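Local coordinates for protein putative NAD(P)H:FMN oxidoreductase (Porphyromonas gingivalis W83, PDB 3GE5) that probably acts as an FMN-dependent oxidoreductase of the nitroreductase family, binding flavin mononucleotide between its two subunits, at residues A[50-55]-A[136-141]; A[62-67]-A[124-129]; A[83-88]-A[155-160]. All blocks are in the same frame, centred on the assembly; numbering follows the deposited sequence. Where two conformers were deposited one is given.

Contact 1: residues A[50-55]-A[136-141]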
# COMPACT_ATOMS: atom_id res chain seq x y z
N GLU A 50 21.24 -10.99 -5.99
CA GLU A 50 21.07 -9.76 -6.75
C GLU A 50 19.72 -9.69 -7.49
O GLU A 50 19.06 -8.65 -7.49
CB GLU A 50 22.21 -9.61 -7.76
CG GLU A 50 22.38 -8.21 -8.31
CD GLU A 50 22.95 -7.26 -7.26
OE1 GLU A 50 23.38 -7.76 -6.19
OE2 GLU A 50 22.96 -6.03 -7.51
N GLU A 51 19.37 -10.80 -8.14
CA GLU A 51 18.17 -10.85 -8.96
C GLU A 51 16.92 -10.69 -8.11
O GLU A 51 15.91 -10.15 -8.60
CB GLU A 51 18.10 -12.15 -9.77
CG GLU A 51 18.28 -13.45 -8.95
CD GLU A 51 19.77 -13.97 -8.82
OE1 GLU A 51 20.78 -13.18 -8.78
OE2 GLU A 51 19.90 -15.22 -8.71
N LYS A 52 16.97 -11.15 -6.86
CA LYS A 52 15.83 -10.99 -5.96
C LYS A 52 15.69 -9.52 -5.51
O LYS A 52 14.58 -8.97 -5.46
CB LYS A 52 15.91 -11.92 -4.71
CG LYS A 52 15.75 -13.42 -5.03
CD LYS A 52 15.62 -14.31 -3.80
CE LYS A 52 15.30 -15.75 -4.22
NZ LYS A 52 15.05 -16.68 -3.08
N LEU A 53 16.81 -8.88 -5.15
CA LEU A 53 16.81 -7.43 -4.84
C LEU A 53 16.29 -6.59 -6.01
O LEU A 53 15.45 -5.69 -5.83
CB LEU A 53 18.21 -6.93 -4.42
CG LEU A 53 18.27 -5.47 -3.98
CD1 LEU A 53 17.21 -5.15 -2.91
CD2 LEU A 53 19.71 -5.08 -3.52
N MSE A 54 16.75 -6.91 -7.22
CA MSE A 54 16.30 -6.20 -8.42
C MSE A 54 14.78 -6.38 -8.67
O MSE A 54 14.12 -5.44 -9.09
CB MSE A 54 17.12 -6.56 -9.66
CG MSE A 54 18.59 -6.17 -9.57
SE MSE A 54 18.94 -4.33 -9.00
CE MSE A 54 17.61 -3.44 -10.14
N ALA A 55 14.24 -7.58 -8.43
CA ALA A 55 12.80 -7.84 -8.51
C ALA A 55 12.01 -7.03 -7.52
O ALA A 55 10.89 -6.53 -7.84
CB ALA A 55 12.49 -9.36 -8.36
N HIS A 136 8.24 -11.13 -0.06
CA HIS A 136 7.54 -12.32 0.45
C HIS A 136 7.43 -13.39 -0.64
O HIS A 136 7.68 -14.59 -0.39
CB HIS A 136 6.17 -11.92 0.96
CG HIS A 136 5.37 -13.05 1.50
ND1 HIS A 136 5.85 -13.90 2.48
CD2 HIS A 136 4.13 -13.50 1.19
CE1 HIS A 136 4.94 -14.82 2.75
NE2 HIS A 136 3.89 -14.60 1.97
N SER A 137 7.08 -12.97 -1.86
CA SER A 137 6.92 -13.93 -2.99
C SER A 137 8.21 -14.64 -3.36
O SER A 137 8.18 -15.72 -3.96
CB SER A 137 6.37 -13.21 -4.25
OG SER A 137 7.37 -12.49 -4.99
N LEU A 138 9.33 -14.02 -3.02
CA LEU A 138 10.64 -14.54 -3.35
C LEU A 138 11.28 -15.26 -2.15
O LEU A 138 12.49 -15.50 -2.12
CB LEU A 138 11.54 -13.40 -3.85
CG LEU A 138 11.04 -12.67 -5.12
CD1 LEU A 138 11.93 -11.48 -5.40
CD2 LEU A 138 10.96 -13.61 -6.34
N GLY A 139 10.48 -15.56 -1.13
CA GLY A 139 10.94 -16.29 0.06
C GLY A 139 11.83 -15.54 1.06
O GLY A 139 12.58 -16.17 1.84
N LEU A 140 11.79 -14.21 1.00
CA LEU A 140 12.50 -13.38 1.94
C LEU A 140 11.57 -12.94 3.06
O LEU A 140 10.37 -12.89 2.88
CB LEU A 140 13.07 -12.14 1.24
CG LEU A 140 14.15 -12.48 0.17
CD1 LEU A 140 14.40 -11.31 -0.83
CD2 LEU A 140 15.42 -12.94 0.84
N GLY A 141 12.15 -12.55 4.18
CA GLY A 141 11.42 -11.96 5.30
C GLY A 141 11.68 -10.46 5.33
O GLY A 141 12.75 -10.00 4.92
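Lys52 and Leu138 meet through matching first torsions. In Lys52, CG sits beside the backbone N and anti to the carbonyl carbon (chi1 -69°), and Leu138 has the same first torsion. Beyond CG the lysine chain is fully extended, and it runs past Leu138 in the opposite direction to that side chain. CD of Lys52 lies 4.2 Å from CB of Leu138. The ammonium end passes on to the backbone, where Lys52 NZ donates a hydrogen bond of 3.0 Å to Leu138 O. The C=O...N angle is 156° and NZ is tilted 21° from the carbonyl plane. NZ is also hydrogen-bonded to Tyr173 OH, so two oxygens fix the end of this chain.

The acceptor carbonyl sits where helix 120-137 ends in a Schellman motif. Gly139, with a positive phi, is the C-prime residue, and its N bonds to His136 O. Leu140 N reaches back to the carbonyl just before His136. The positive charge of Lys52 lies near the C-terminal end of this helix, whose dipole would probably favour it.

The rest of the contact is mostly apolar. Leu138 CD1 lies 3.7 Å from Ala55 CB, about one turn along helix 50-62 from Lys52. The same methyl lies against a backbone carbonyl, with Leu138 CD1 3.7 Å from Lys52 O. Leu140 CD1 comes up to Lys52 CB at 4.2 Å; the buried Leu140 also packs on Val48 and Tyr173. The second subunit lies nearby, with its Phe195 against Met54 and its Leu29 against Ser137.

Contact 2: residues A[62-67]-A[124-129]. With FMN (flavin mononucleotide), chain J; SO4 (sulfate ion), chain E.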
# COMPACT_ATOMS: atom_id res chain seq x y z
N ILE A 62 6.92 -0.32 -10.51
CA ILE A 62 5.70 -0.50 -11.30
C ILE A 62 4.41 -0.19 -10.51
O ILE A 62 3.29 -0.25 -11.07
CB ILE A 62 5.63 -1.91 -11.98
CG1 ILE A 62 5.51 -3.03 -10.94
CG2 ILE A 62 6.82 -2.05 -12.97
CD1 ILE A 62 5.16 -4.42 -11.55
N ALA A 63 4.55 0.16 -9.23
CA ALA A 63 3.37 0.46 -8.40
C ALA A 63 2.60 1.65 -9.02
O ALA A 63 3.20 2.55 -9.59
CB ALA A 63 3.81 0.82 -6.95
N PRO A 64 1.28 1.69 -8.86
CA PRO A 64 0.52 2.87 -9.20
C PRO A 64 0.69 4.02 -8.16
O PRO A 64 1.14 3.81 -7.02
CB PRO A 64 -0.94 2.37 -9.18
CG PRO A 64 -0.93 1.30 -8.19
CD PRO A 64 0.44 0.64 -8.26
N SER A 65 0.35 5.22 -8.61
CA SER A 65 0.43 6.45 -7.80
C SER A 65 -0.59 7.47 -8.36
O SER A 65 -1.02 7.37 -9.54
CB SER A 65 1.86 7.00 -7.88
OG SER A 65 2.30 7.30 -9.18
N ALA A 66 -0.93 8.47 -7.55
CA ALA A 66 -1.79 9.55 -8.04
C ALA A 66 -1.18 10.24 -9.28
O ALA A 66 -0.01 10.65 -9.27
CB ALA A 66 -2.05 10.56 -6.93
N HIS A 67 -1.98 10.27 -10.35
CA HIS A 67 -1.60 10.85 -11.64
C HIS A 67 -0.38 10.13 -12.25
O HIS A 67 0.27 10.67 -13.14
CB HIS A 67 -1.34 12.35 -11.55
CG HIS A 67 -2.56 13.21 -11.66
ND1 HIS A 67 -3.08 13.59 -12.87
CD2 HIS A 67 -3.35 13.75 -10.71
CE1 HIS A 67 -4.14 14.36 -12.66
NE2 HIS A 67 -4.33 14.46 -11.36
N THR A 124 4.01 6.53 -1.59
CA THR A 124 5.18 5.77 -1.13
C THR A 124 4.76 4.45 -0.47
O THR A 124 5.49 3.44 -0.53
CB THR A 124 6.14 6.58 -0.16
OG1 THR A 124 5.44 6.97 1.02
CG2 THR A 124 6.77 7.81 -0.89
N SER A 125 3.62 4.50 0.21
CA SER A 125 3.10 3.31 0.86
C SER A 125 2.60 2.24 -0.12
O SER A 125 2.67 1.04 0.18
CB SER A 125 2.03 3.70 1.87
OG SER A 125 2.60 4.48 2.91
N ILE A 126 2.12 2.65 -1.27
CA ILE A 126 1.76 1.65 -2.31
C ILE A 126 3.05 0.98 -2.79
O ILE A 126 3.12 -0.27 -2.89
CB ILE A 126 0.99 2.31 -3.50
CG1 ILE A 126 -0.29 3.05 -3.03
CG2 ILE A 126 0.62 1.27 -4.50
CD1 ILE A 126 -0.97 3.95 -4.11
N ALA A 127 4.08 1.78 -3.07
CA ALA A 127 5.35 1.22 -3.54
C ALA A 127 5.95 0.26 -2.45
O ALA A 127 6.41 -0.86 -2.76
CB ALA A 127 6.38 2.30 -3.89
N MSE A 128 5.93 0.71 -1.19
CA MSE A 128 6.42 -0.11 -0.07
C MSE A 128 5.62 -1.43 0.00
O MSE A 128 6.21 -2.50 0.23
CB MSE A 128 6.30 0.65 1.25
CG MSE A 128 7.43 1.64 1.47
SE MSE A 128 9.08 0.75 2.08
CE MSE A 128 8.40 -0.10 3.70
N THR A 129 4.31 -1.35 -0.16
CA THR A 129 3.46 -2.56 -0.08
C THR A 129 3.84 -3.53 -1.22
O THR A 129 4.01 -4.73 -1.00
CB THR A 129 1.95 -2.22 -0.12
OG1 THR A 129 1.60 -1.38 0.99
CG2 THR A 129 1.07 -3.54 -0.10
N1 FMN J . -7.58 7.79 -11.15
C2 FMN J . -8.68 8.58 -11.32
O2 FMN J . -9.25 8.57 -12.41
N3 FMN J . -9.18 9.37 -10.30
C4 FMN J . -8.53 9.50 -9.07
O4 FMN J . -8.95 10.23 -8.19
C4A FMN J . -7.37 8.73 -8.89
N5 FMN J . -6.64 8.82 -7.74
C5A FMN J . -5.55 8.03 -7.50
C6 FMN J . -4.92 8.08 -6.24
C7 FMN J . -3.92 7.16 -5.93
C7M FMN J . -3.23 7.25 -4.57
C8 FMN J . -3.56 6.20 -6.86
C8M FMN J . -2.54 5.17 -6.54
C9 FMN J . -4.18 6.14 -8.09
C9A FMN J . -5.22 7.07 -8.43
N10 FMN J . -5.85 7.05 -9.68
C10 FMN J . -6.93 7.87 -9.92
C1' FMN J . -5.46 6.04 -10.74
C2' FMN J . -4.10 6.42 -11.38
O2' FMN J . -4.27 7.42 -12.39
C3' FMN J . -3.38 5.20 -11.95
O3' FMN J . -3.16 4.23 -10.92
C4' FMN J . -2.04 5.61 -12.61
O4' FMN J . -2.27 6.45 -13.76
C5' FMN J . -1.29 4.35 -13.00
O5' FMN J . -2.06 3.61 -13.95
P FMN J . -2.45 2.09 -13.77
O1P FMN J . -1.16 1.31 -13.84
O2P FMN J . -3.41 1.72 -14.87
O3P FMN J . -3.19 1.93 -12.45
S SO4 E . -0.88 15.18 -15.68
O1 SO4 E . -1.66 14.23 -14.88
O2 SO4 E . 0.11 14.40 -16.43
O3 SO4 E . -0.18 16.06 -14.80
O4 SO4 E . -1.78 15.93 -16.57
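Ile126 reaches from helix 120-137 across Pro64 to the flavin. Its CB lies 3.8 Å from Pro64 O. There the side chain branches. CG2 is anti to the backbone N and packs on the loop: it is 3.8 Å from Pro64 CD and 4.0 Å from Ala63 CB. CG1, beside the backbone N, leads toward the flavin, and chi2 of 169° extends this branch. The terminal CD1 is 3.6 Å from Pro64 O and meets the C8M methyl of FMN. The modelled CD1 to C8M separation is shorter than two methyls normally allow, so its exact value is doubtful. The two side chains of Pro64 and Ile126 cross at about a right angle.

Pro64 O is buried under these methyls and has no hydrogen-bonding partner in the model. At Ala63 the two backbones come close. Ala63 CB points at the helix and sits 3.8 Å from Ala127 CA. Trp72 of strand 72-77 packs on both alanines. On the helix, Thr129 OG1 and Thr129 N reach Ser125 O from opposite faces of its plane.

The loop continues along the flavin. Ser65 CA is 3.5 Å from C8M, and Ala66 N is 3.5 Å from C8 while bonding to Asp123 OD1. Pro64 CB touches the ribityl O3' at 3.4 Å. From the second subunit, Arg186 NE gives a hydrogen bond to Ala63 O, while Arg37, Arg38, Ser39 and Arg41, among others, bond to this FMN. This is the FMN pocket of the nitroreductase fold, built by both chains at the dimer interface.

Contact 3: residues A[83-88]-A[155-160]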
# COMPACT_ATOMS: atom_id res chain seq x y z
N ARG A 83 25.12 0.50 6.12
CA ARG A 83 24.28 -0.12 7.16
C ARG A 83 24.65 0.44 8.54
O ARG A 83 23.78 0.76 9.36
CB ARG A 83 24.42 -1.67 7.14
CG ARG A 83 23.93 -2.37 5.87
CD ARG A 83 24.11 -3.92 5.97
NE ARG A 83 23.25 -4.38 7.06
CZ ARG A 83 23.64 -4.68 8.30
NH1 ARG A 83 24.93 -4.70 8.62
NH2 ARG A 83 22.75 -4.98 9.23
N LYS A 84 25.94 0.56 8.79
CA LYS A 84 26.42 1.13 10.05
C LYS A 84 26.01 2.61 10.22
O LYS A 84 25.66 3.05 11.33
CB LYS A 84 27.92 0.95 10.15
CG LYS A 84 28.32 -0.53 10.35
N ARG A 85 26.06 3.37 9.13
CA ARG A 85 25.61 4.77 9.15
C ARG A 85 24.12 4.87 9.48
O ARG A 85 23.70 5.75 10.23
CB ARG A 85 25.90 5.46 7.82
CG ARG A 85 27.36 5.74 7.61
CD ARG A 85 27.68 5.94 6.13
NE ARG A 85 27.02 7.12 5.60
CZ ARG A 85 26.66 7.28 4.33
NH1 ARG A 85 26.88 6.32 3.43
NH2 ARG A 85 26.08 8.41 3.95
N LEU A 86 23.33 3.94 8.94
CA LEU A 86 21.87 4.01 9.09
C LEU A 86 21.43 3.65 10.51
O LEU A 86 20.41 4.15 11.01
CB LEU A 86 21.20 3.11 8.06
CG LEU A 86 19.67 2.98 8.10
CD1 LEU A 86 19.02 4.37 7.91
CD2 LEU A 86 19.15 1.95 7.07
N ALA A 87 22.20 2.75 11.14
CA ALA A 87 21.82 2.11 12.43
C ALA A 87 21.37 3.11 13.52
O ALA A 87 20.37 2.86 14.17
CB ALA A 87 22.97 1.25 12.95
N PRO A 88 22.08 4.23 13.68
CA PRO A 88 21.73 5.23 14.72
C PRO A 88 20.38 5.91 14.56
O PRO A 88 19.93 6.61 15.49
CB PRO A 88 22.85 6.28 14.57
CG PRO A 88 23.96 5.58 13.90
CD PRO A 88 23.31 4.62 12.97
N GLU A 155 19.94 13.92 7.21
CA GLU A 155 21.28 14.47 7.41
C GLU A 155 22.38 13.48 6.97
O GLU A 155 23.31 13.86 6.26
CB GLU A 155 21.43 14.89 8.87
CG GLU A 155 22.75 15.50 9.23
CD GLU A 155 23.05 16.82 8.58
OE1 GLU A 155 22.13 17.60 8.26
OE2 GLU A 155 24.26 17.10 8.45
N ILE A 156 22.26 12.20 7.35
CA ILE A 156 23.32 11.23 7.07
C ILE A 156 23.44 11.00 5.57
O ILE A 156 24.55 10.94 5.05
CB ILE A 156 23.03 9.86 7.77
CG1 ILE A 156 23.17 10.00 9.27
CG2 ILE A 156 23.96 8.76 7.22
CD1 ILE A 156 22.49 8.91 10.04
N PHE A 157 22.31 10.89 4.88
CA PHE A 157 22.28 10.56 3.46
C PHE A 157 22.10 11.78 2.55
O PHE A 157 21.83 11.62 1.38
CB PHE A 157 21.24 9.46 3.21
CG PHE A 157 21.62 8.16 3.83
CD1 PHE A 157 22.53 7.31 3.20
CD2 PHE A 157 21.14 7.80 5.09
CE1 PHE A 157 22.90 6.13 3.79
CE2 PHE A 157 21.52 6.62 5.70
CZ PHE A 157 22.43 5.78 5.06
N ASP A 158 22.32 12.99 3.07
CA ASP A 158 22.25 14.19 2.25
C ASP A 158 20.95 14.27 1.42
O ASP A 158 20.97 14.61 0.23
CB ASP A 158 23.48 14.24 1.34
CG ASP A 158 24.76 14.26 2.11
OD1 ASP A 158 24.87 15.03 3.08
OD2 ASP A 158 25.67 13.48 1.76
N ILE A 159 19.82 13.96 2.07
CA ILE A 159 18.55 13.94 1.37
C ILE A 159 18.06 15.41 1.25
O ILE A 159 17.97 16.11 2.25
CB ILE A 159 17.47 13.02 2.09
CG1 ILE A 159 18.05 11.60 2.36
CG2 ILE A 159 16.14 13.00 1.29
CD1 ILE A 159 17.17 10.60 3.13
N PRO A 160 17.75 15.88 0.01
CA PRO A 160 17.24 17.25 -0.14
C PRO A 160 16.00 17.52 0.72
O PRO A 160 15.22 16.61 0.96
CB PRO A 160 16.84 17.31 -1.63
CG PRO A 160 17.63 16.26 -2.31
CD PRO A 160 17.83 15.17 -1.27
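Arg85 lies against Ile156 and Phe157, joining helix 80-86 to the turn that follows helix 150-156 in the nitroreductase alpha/beta fold. The two parts meet here beside the antiparallel sheet. The packing is tight where Ile156 CD1 sits 3.4 Å from Arg85 O, and Ile156 CG2 is 3.9 Å from Arg85 CB. The buried part is formed by Leu86 and Phe157. Leu86 CD1 meets Phe157 CE2 at 4.0 Å, the two side chains crossing at about a right angle. Phe157 rests on Leu75 and Val77 of strand 72-77, and Leu86 on Tyr101 and Ile103 of strand 100-107.

The outer part is looser. Arg85 is partly exposed and was deposited in two conformers. In the one described, a bend at chi3 (65°) brings the guanidinium beside Phe157, whose CE1 lies over one face of it near the rim; the planes are 38° apart. NH1 has a long, weak ion pair with Glu81, and the charged end of Asp158 stays 5.5 Å away, from Arg85 NH2 to OD2. Glu196 of the second subunit packs on both Arg85 and Phe157. In this conformer Arg85 NH2 gives Ile156 O a bent hydrogen bond of 3.2 Å (N-H...O 142°): the oxygen lies in the guanidinium plane, but the nitrogen stands above the carbonyl plane.

In the fold
Contacts 1 and 2 share helix 120-137. Contact 2 uses a middle stretch of it and contact 1 its C-terminal end. Their centres are 18 Å apart and their nearest atoms about 7 Å. Both segments of contact 2 fall, in sequence, between those of contact 1. Contact 3 crosses both in sequence and lies 24 Å from each, centre to centre. Contact 2 alone touches FMN. Its Ile126 side chain is also about 12 Å from another bound FMN. The side chains of Leu140 in contact 1 and Leu86 in contact 3 stay about 14 Å and 12 Å from a flavin. All three contacts touch the second subunit.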